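Long-range contact in putative Acetyltransferase (Lactobacillus plantarum WCFS1, PDB 3EFA), which probably transfers an acetyl group from acetyl-CoA to an amine of a substrate not yet identified, as a member of the GNAT N-acetyltransferase family: residues M4-R15 with T43-L53. Numbering follows the deposited sequence.
Sequences MKIIFSASPANR and TDQCEYAVLYL. With FMT (formic acid), chain E.
Tyr-52 reaches from strand 48-52 to helix 12-29, where its hydroxyl donates to Asn-14 OD1 (OH to OD1 2.7 Å). The bond falls on a lone pair in the amide's carbonyl plane, although ring and amide planes stand 38° apart. With CG beside its own backbone N (chi1 -61°), the ring lies across Ile-7, whose CD1 comes 3.8 Å from Tyr-52 CE2, while Val-50 CG1 covers one ring face near the rim. A phenylalanine in place of Tyr-52 would probably keep this packing but leave the Asn-14 carbonyl oxygen without its hydroxyl donor, and the amide less firmly fixed. Val-50 runs the opposite way alongside that amide, its CB 3.3 Å from Asn-14 OD1, and Asn-14 ND2 gives a weak hydrogen bond to Ser-9 O. Farther along, Arg-15 lays its CG 3.9 Å from Tyr-48 CE2; a bend at chi3 (80°) brings its guanidinium beside Asp-44. In one of two modelled conformers, Asp-44 OD1 sits over one face of that group, 3.2 Å from Arg-15 NH2, a tentative salt bridge of charges without a directed N-H. On the other side of the sheet, Leu-51 packs on Ile-6 CG1 and, at about a right angle, on selenomethionine Met-4, while Phe-8 sets CE1 3.4 Å from Ala-49 CB and stacks on Trp-99 of helix 88-102. Paired backbone bonds at Lys-5/Tyr-52, Ile-7/Val-50 and Ser-9/Tyr-48 join the two strands. This antiparallel pairing of edge strand 5-9 with strand 48-52, helices 12-29 and 88-102 packed against opposite faces, is the N-terminal part of the GNAT fold.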
HETATM    1  N   MSE A   4       7.476 -21.592 -27.942  1.00 66.83           N
HETATM    2  CA  MSE A   4       6.918 -21.180 -26.661  1.00 54.45           C
HETATM    3  C   MSE A   4       5.749 -20.227 -26.907  1.00 50.36           C
HETATM    4  O   MSE A   4       5.819 -19.370 -27.791  1.00 48.58           O
HETATM    5  CB  MSE A   4       8.010 -20.488 -25.833  1.00 49.79           C
HETATM    6  CG  MSE A   4       7.540 -19.846 -24.531  1.00 64.66           C
HETATM    7 SE   MSE A   4       7.024 -17.954 -24.644  0.75 63.16          SE
HETATM    8  CE  MSE A   4       8.774 -17.204 -25.020  1.00 51.06           C
ATOM      9  N   LYS A   5       4.669 -20.377 -26.141  1.00 40.97           N
ATOM     10  CA  LYS A   5       3.505 -19.505 -26.319  1.00 44.64           C
ATOM     11  C   LYS A   5       2.940 -18.931 -25.008  1.00 46.07           C
ATOM     12  O   LYS A   5       2.932 -19.603 -23.974  1.00 41.57           O
ATOM     13  CB  LYS A   5       2.403 -20.263 -27.056  1.00 51.92           C
ATOM     14  CG  LYS A   5       1.312 -19.377 -27.622  1.00 64.86           C
ATOM     15  CD  LYS A   5       0.214 -20.224 -28.253  1.00 77.00           C
ATOM     16  CE  LYS A   5      -0.776 -19.374 -29.038  1.00 85.67           C
ATOM     17  NZ  LYS A   5      -1.966 -20.176 -29.450  1.00 86.53           N
ATOM     18  N   ILE A   6       2.445 -17.696 -25.068  1.00 42.38           N
ATOM     19  CA  ILE A   6       1.817 -17.040 -23.916  1.00 44.61           C
ATOM     20  C   ILE A   6       0.350 -16.685 -24.195  1.00 43.62           C
ATOM     21  O   ILE A   6       0.037 -16.122 -25.238  1.00 43.92           O
ATOM     22  CB  ILE A   6       2.582 -15.749 -23.525  1.00 40.26           C
ATOM     23  CG1 ILE A   6       3.991 -16.087 -23.017  1.00 35.65           C
ATOM     24  CG2 ILE A   6       1.794 -14.945 -22.483  1.00 32.65           C
ATOM     25  CD1 ILE A   6       4.947 -14.862 -22.944  1.00 41.24           C
ATOM     26  N   ILE A   7      -0.538 -16.995 -23.251  1.00 43.04           N
ATOM     27  CA  ILE A   7      -1.976 -16.775 -23.425  1.00 33.73           C
ATOM     28  C   ILE A   7      -2.619 -15.975 -22.281  1.00 38.78           C
ATOM     29  O   ILE A   7      -2.425 -16.289 -21.108  1.00 41.45           O
ATOM     30  CB  ILE A   7      -2.733 -18.136 -23.616  1.00 52.26           C
ATOM     31  CG1 ILE A   7      -2.274 -18.817 -24.910  1.00 48.37           C
ATOM     32  CG2 ILE A   7      -4.272 -17.949 -23.607  1.00 31.55           C
ATOM     33  CD1 ILE A   7      -2.989 -20.110 -25.203  1.00 49.94           C
ATOM     34  N   PHE A   8      -3.376 -14.941 -22.643  1.00 45.60           N
ATOM     35  CA  PHE A   8      -4.133 -14.125 -21.687  1.00 46.63           C
ATOM     36  C   PHE A   8      -5.629 -14.307 -21.939  1.00 46.90           C
ATOM     37  O   PHE A   8      -6.129 -13.835 -22.953  1.00 45.92           O
ATOM     38  CB  PHE A   8      -3.814 -12.623 -21.860  1.00 37.60           C
ATOM     39  CG  PHE A   8      -2.380 -12.248 -21.592  1.00 38.76           C
ATOM     40  CD1 PHE A   8      -1.935 -12.011 -20.294  1.00 37.79           C
ATOM     41  CD2 PHE A   8      -1.481 -12.077 -22.647  1.00 42.99           C
ATOM     42  CE1 PHE A   8      -0.599 -11.647 -20.048  1.00 38.78           C
ATOM     43  CE2 PHE A   8      -0.149 -11.710 -22.416  1.00 43.79           C
ATOM     44  CZ  PHE A   8       0.297 -11.498 -21.113  1.00 42.28           C
ATOM     45  N   SER A   9      -6.355 -14.953 -21.026  1.00 47.12           N
ATOM     46  CA  SER A   9      -7.793 -15.174 -21.246  1.00 43.97           C
ATOM     47  C   SER A   9      -8.517 -15.898 -20.112  1.00 45.18           C
ATOM     48  O   SER A   9      -7.886 -16.473 -19.221  1.00 42.98           O
ATOM     49  CB  SER A   9      -8.033 -15.938 -22.568  1.00 46.15           C
ATOM     50  OG  SER A   9      -7.935 -17.345 -22.390  1.00 37.15           O
ATOM     51  N   ALA A  10      -9.850 -15.893 -20.184  1.00 41.24           N
ATOM     52  CA  ALA A  10     -10.703 -16.552 -19.190  1.00 34.41           C
ATOM     53  C   ALA A  10     -11.307 -17.892 -19.658  1.00 39.36           C
ATOM     54  O   ALA A  10     -12.291 -18.354 -19.086  1.00 41.85           O
ATOM     55  CB  ALA A  10     -11.824 -15.605 -18.765  1.00 36.50           C
ATOM     56  N   SER A  11     -10.729 -18.512 -20.687  1.00 37.01           N
ATOM     57  CA  SER A  11     -11.297 -19.753 -21.229  1.00 38.25           C
ATOM     58  C   SER A  11     -11.163 -20.937 -20.266  1.00 46.86           C
ATOM     59  O   SER A  11     -10.237 -20.994 -19.453  1.00 50.20           O
ATOM     60  CB  SER A  11     -10.688 -20.105 -22.598  1.00 36.66           C
ATOM     61  OG  SER A  11      -9.398 -20.700 -22.483  1.00 36.96           O
ATOM     62  N   PRO A  12     -12.107 -21.880 -20.355  1.00 48.75           N
ATOM     63  CA  PRO A  12     -12.043 -23.145 -19.611  1.00 48.54           C
ATOM     64  C   PRO A  12     -10.638 -23.762 -19.637  1.00 42.25           C
ATOM     65  O   PRO A  12     -10.108 -24.107 -18.580  1.00 35.01           O
ATOM     66  CB  PRO A  12     -13.039 -24.040 -20.369  1.00 51.66           C
ATOM     67  CG  PRO A  12     -14.066 -23.065 -20.908  1.00 50.02           C
ATOM     68  CD  PRO A  12     -13.319 -21.777 -21.196  1.00 48.33           C
ATOM     69  N   ALA A  13     -10.048 -23.896 -20.821  1.00 36.21           N
ATOM     70  CA  ALA A  13      -8.735 -24.536 -20.959  1.00 40.57           C
ATOM     71  C   ALA A  13      -7.582 -23.754 -20.291  1.00 42.05           C
ATOM     72  O   ALA A  13      -6.780 -24.335 -19.565  1.00 38.17           O
ATOM     73  CB  ALA A  13      -8.421 -24.815 -22.438  1.00 34.67           C
ATOM     74  N   ASN A  14      -7.501 -22.451 -20.539  1.00 37.43           N
ATOM     75  CA  ASN A  14      -6.460 -21.623 -19.925  1.00 44.44           C
ATOM     76  C   ASN A  14      -6.642 -21.478 -18.397  1.00 45.77           C
ATOM     77  O   ASN A  14      -5.676 -21.468 -17.626  1.00 40.61           O
ATOM     78  CB  ASN A  14      -6.402 -20.242 -20.596  1.00 39.32           C
ATOM     79  CG  ASN A  14      -5.077 -19.519 -20.345  1.00 44.29           C
ATOM     80  OD1 ASN A  14      -3.996 -20.040 -20.657  1.00 39.78           O
ATOM     81  ND2 ASN A  14      -5.157 -18.306 -19.796  1.00 34.15           N
ATOM     82  N   ARG A  15      -7.896 -21.361 -17.984  1.00 37.36           N
ATOM     83  CA  ARG A  15      -8.286 -21.335 -16.583  1.00 33.05           C
ATOM     84  C   ARG A  15      -7.832 -22.616 -15.879  1.00 41.35           C
ATOM     85  O   ARG A  15      -7.322 -22.583 -14.744  1.00 39.06           O
ATOM     86  CB  ARG A  15      -9.806 -21.270 -16.540  1.00 44.52           C
ATOM     87  CG  ARG A  15     -10.402 -20.732 -15.292  1.00 50.79           C
ATOM     88  CD  ARG A  15     -11.758 -20.146 -15.621  1.00 51.53           C
ATOM     89  NE  ARG A  15     -12.801 -21.149 -15.732  1.00 43.59           N
ATOM     90  CZ  ARG A  15     -13.768 -21.114 -16.646  1.00 57.53           C
ATOM     91  NH1 ARG A  15     -13.810 -20.134 -17.541  1.00 59.52           N
ATOM     92  NH2 ARG A  15     -14.685 -22.074 -16.679  1.00 61.20           N
ATOM     93  N   THR A  43     -13.670 -16.546 -10.620  1.00 49.93           N
ATOM     94  CA  THR A  43     -14.926 -16.754 -11.339  1.00 50.88           C
ATOM     95  C   THR A  43     -14.639 -17.069 -12.813  1.00 60.58           C
ATOM     96  O   THR A  43     -13.485 -17.045 -13.245  1.00 56.59           O
ATOM     97  CB  THR A  43     -15.802 -15.489 -11.301  1.00 54.37           C
ATOM     98  OG1 THR A  43     -15.223 -14.491 -12.152  1.00 55.84           O
ATOM     99  CG2 THR A  43     -15.940 -14.930  -9.865  1.00 36.27           C
ATOM    100  N   ASP A  44     -15.702 -17.336 -13.577  0.50 61.78           N
ATOM    101  CA  ASP A  44     -15.624 -17.606 -15.019  0.50 59.09           C
ATOM    102  C   ASP A  44     -15.121 -16.412 -15.814  0.50 56.92           C
ATOM    103  O   ASP A  44     -14.665 -16.551 -16.951  0.50 56.94           O
ATOM    104  CB  ASP A  44     -17.009 -17.960 -15.562  0.50 55.18           C
ATOM    105  CG  ASP A  44     -17.457 -19.328 -15.147  0.50 50.06           C
ATOM    106  OD1 ASP A  44     -16.577 -20.179 -14.926  0.50 58.48           O
ATOM    107  OD2 ASP A  44     -18.683 -19.549 -15.045  0.50 45.96           O
ATOM    108  N   GLN A  45     -15.237 -15.240 -15.208  1.00 49.53           N
ATOM    109  CA  GLN A  45     -14.915 -13.973 -15.853  0.50 55.41           C
ATOM    110  C   GLN A  45     -13.482 -13.516 -15.572  1.00 57.07           C
ATOM    111  O   GLN A  45     -13.004 -12.535 -16.164  1.00 48.51           O
ATOM    112  CB  GLN A  45     -15.882 -12.873 -15.389  0.50 61.86           C
ATOM    113  CG  GLN A  45     -17.253 -12.873 -16.068  0.50 67.12           C
ATOM    114  CD  GLN A  45     -18.376 -13.364 -15.169  0.50 68.11           C
ATOM    115  OE1 GLN A  45     -18.214 -13.482 -13.952  0.50 69.08           O
ATOM    116  NE2 GLN A  45     -19.530 -13.641 -15.767  0.50 66.51           N
ATOM    117  N   CYS A  46     -12.802 -14.195 -14.643  1.00 53.11           N
ATOM    118  CA  CYS A  46     -11.435 -13.804 -14.275  1.00 41.64           C
ATOM    119  C   CYS A  46     -10.423 -14.239 -15.339  1.00 44.01           C
ATOM    120  O   CYS A  46     -10.462 -15.379 -15.802  1.00 35.30           O
ATOM    121  CB  CYS A  46     -11.036 -14.382 -12.914  1.00 42.05           C
ATOM    122  SG  CYS A  46      -9.439 -13.748 -12.254  1.00 39.58           S
ATOM    123  N   GLU A  47      -9.523 -13.333 -15.721  1.00 42.44           N
ATOM    124  CA  GLU A  47      -8.501 -13.637 -16.730  1.00 43.77           C
ATOM    125  C   GLU A  47      -7.167 -14.066 -16.126  1.00 41.55           C
ATOM    126  O   GLU A  47      -6.715 -13.489 -15.139  1.00 38.76           O
ATOM    127  CB  GLU A  47      -8.305 -12.442 -17.664  1.00 40.64           C
ATOM    128  CG  GLU A  47      -9.547 -12.163 -18.510  1.00 49.72           C
ATOM    129  CD  GLU A  47      -9.384 -11.005 -19.476  1.00 48.96           C
ATOM    130  OE1 GLU A  47      -9.066  -9.869 -19.034  1.00 46.25           O
ATOM    131  OE2 GLU A  47      -9.604 -11.231 -20.684  1.00 53.61           O
ATOM    132  N   TYR A  48      -6.529 -15.071 -16.724  1.00 33.79           N
ATOM    133  CA  TYR A  48      -5.228 -15.536 -16.222  1.00 30.27           C
ATOM    134  C   TYR A  48      -4.168 -15.464 -17.319  1.00 38.02           C
ATOM    135  O   TYR A  48      -4.487 -15.564 -18.496  1.00 38.12           O
ATOM    136  CB  TYR A  48      -5.341 -16.965 -15.651  1.00 46.69           C
ATOM    137  CG  TYR A  48      -6.449 -17.106 -14.619  1.00 47.71           C
ATOM    138  CD1 TYR A  48      -6.169 -17.042 -13.253  1.00 39.39           C
ATOM    139  CD2 TYR A  48      -7.785 -17.268 -15.008  1.00 36.21           C
ATOM    140  CE1 TYR A  48      -7.182 -17.155 -12.301  1.00 39.74           C
ATOM    141  CE2 TYR A  48      -8.809 -17.371 -14.059  1.00 37.84           C
ATOM    142  CZ  TYR A  48      -8.499 -17.317 -12.699  1.00 43.92           C
ATOM    143  OH  TYR A  48      -9.493 -17.416 -11.733  1.00 39.92           O
ATOM    144  N   ALA A  49      -2.911 -15.255 -16.928  1.00 40.82           N
ATOM    145  CA  ALA A  49      -1.790 -15.290 -17.866  1.00 36.31           C
ATOM    146  C   ALA A  49      -1.035 -16.611 -17.714  1.00 34.53           C
ATOM    147  O   ALA A  49      -0.589 -16.933 -16.614  1.00 34.60           O
ATOM    148  CB  ALA A  49      -0.832 -14.084 -17.634  1.00 30.90           C
ATOM    149  N   VAL A  50      -0.888 -17.365 -18.813  1.00 39.01           N
ATOM    150  CA  VAL A  50      -0.183 -18.651 -18.782  1.00 30.97           C
ATOM    151  C   VAL A  50       0.883 -18.782 -19.883  1.00 38.23           C
ATOM    152  O   VAL A  50       0.599 -18.515 -21.061  1.00 39.91           O
ATOM    153  CB  VAL A  50      -1.187 -19.859 -18.876  1.00 43.02           C
ATOM    154  CG1 VAL A  50      -0.456 -21.207 -18.821  1.00 30.94           C
ATOM    155  CG2 VAL A  50      -2.236 -19.787 -17.790  1.00 31.90           C
ATOM    156  N   LEU A  51       2.098 -19.198 -19.501  1.00 37.49           N
ATOM    157  CA  LEU A  51       3.181 -19.483 -20.462  1.00 38.24           C
ATOM    158  C   LEU A  51       3.331 -20.993 -20.736  1.00 39.75           C
ATOM    159  O   LEU A  51       3.517 -21.793 -19.816  1.00 42.23           O
ATOM    160  CB  LEU A  51       4.522 -18.869 -19.998  1.00 41.70           C
ATOM    161  CG  LEU A  51       5.729 -18.845 -20.974  1.00 53.54           C
ATOM    162  CD1 LEU A  51       6.703 -17.675 -20.710  1.00 38.59           C
ATOM    163  CD2 LEU A  51       6.509 -20.194 -21.049  1.00 38.08           C
ATOM    164  N   TYR A  52       3.242 -21.367 -22.010  1.00 43.44           N
ATOM    165  CA  TYR A  52       3.312 -22.772 -22.451  1.00 40.28           C
ATOM    166  C   TYR A  52       4.601 -23.065 -23.254  1.00 45.82           C
ATOM    167  O   TYR A  52       4.959 -22.312 -24.178  1.00 46.79           O
ATOM    168  CB  TYR A  52       2.121 -23.092 -23.364  1.00 39.82           C
ATOM    169  CG  TYR A  52       0.735 -22.935 -22.755  1.00 44.01           C
ATOM    170  CD1 TYR A  52       0.034 -24.045 -22.274  1.00 40.53           C
ATOM    171  CD2 TYR A  52       0.105 -21.684 -22.697  1.00 46.02           C
ATOM    172  CE1 TYR A  52      -1.244 -23.913 -21.727  1.00 35.41           C
ATOM    173  CE2 TYR A  52      -1.180 -21.542 -22.153  1.00 38.43           C
ATOM    174  CZ  TYR A  52      -1.850 -22.666 -21.673  1.00 43.89           C
ATOM    175  OH  TYR A  52      -3.124 -22.546 -21.134  1.00 39.41           O
ATOM    176  N   LEU A  53       5.304 -24.144 -22.918  1.00 39.49           N
ATOM    177  CA  LEU A  53       6.411 -24.576 -23.777  1.00 50.17           C
ATOM    178  C   LEU A  53       5.831 -25.348 -24.951  1.00 58.72           C
ATOM    179  O   LEU A  53       6.257 -25.190 -26.093  1.00 62.80           O
ATOM    180  CB  LEU A  53       7.403 -25.454 -23.028  1.00 51.44           C
ATOM    181  CG  LEU A  53       8.325 -24.741 -22.048  1.00 54.91           C
ATOM    182  CD1 LEU A  53       9.467 -25.665 -21.671  1.00 54.35           C
ATOM    183  CD2 LEU A  53       8.857 -23.454 -22.662  1.00 58.05           C
TER
HETATM  184  C   FMT E 204       4.095 -15.866 -27.105  1.00 82.86           C
HETATM  185  O1  FMT E 204       5.030 -15.090 -27.347  1.00 83.83           O
HETATM  186  O2  FMT E 204       2.912 -15.667 -27.401  1.00 74.24           O
HETATM  187  O   HOH W   1     -10.760 -13.733 -22.187  1.00 59.55           O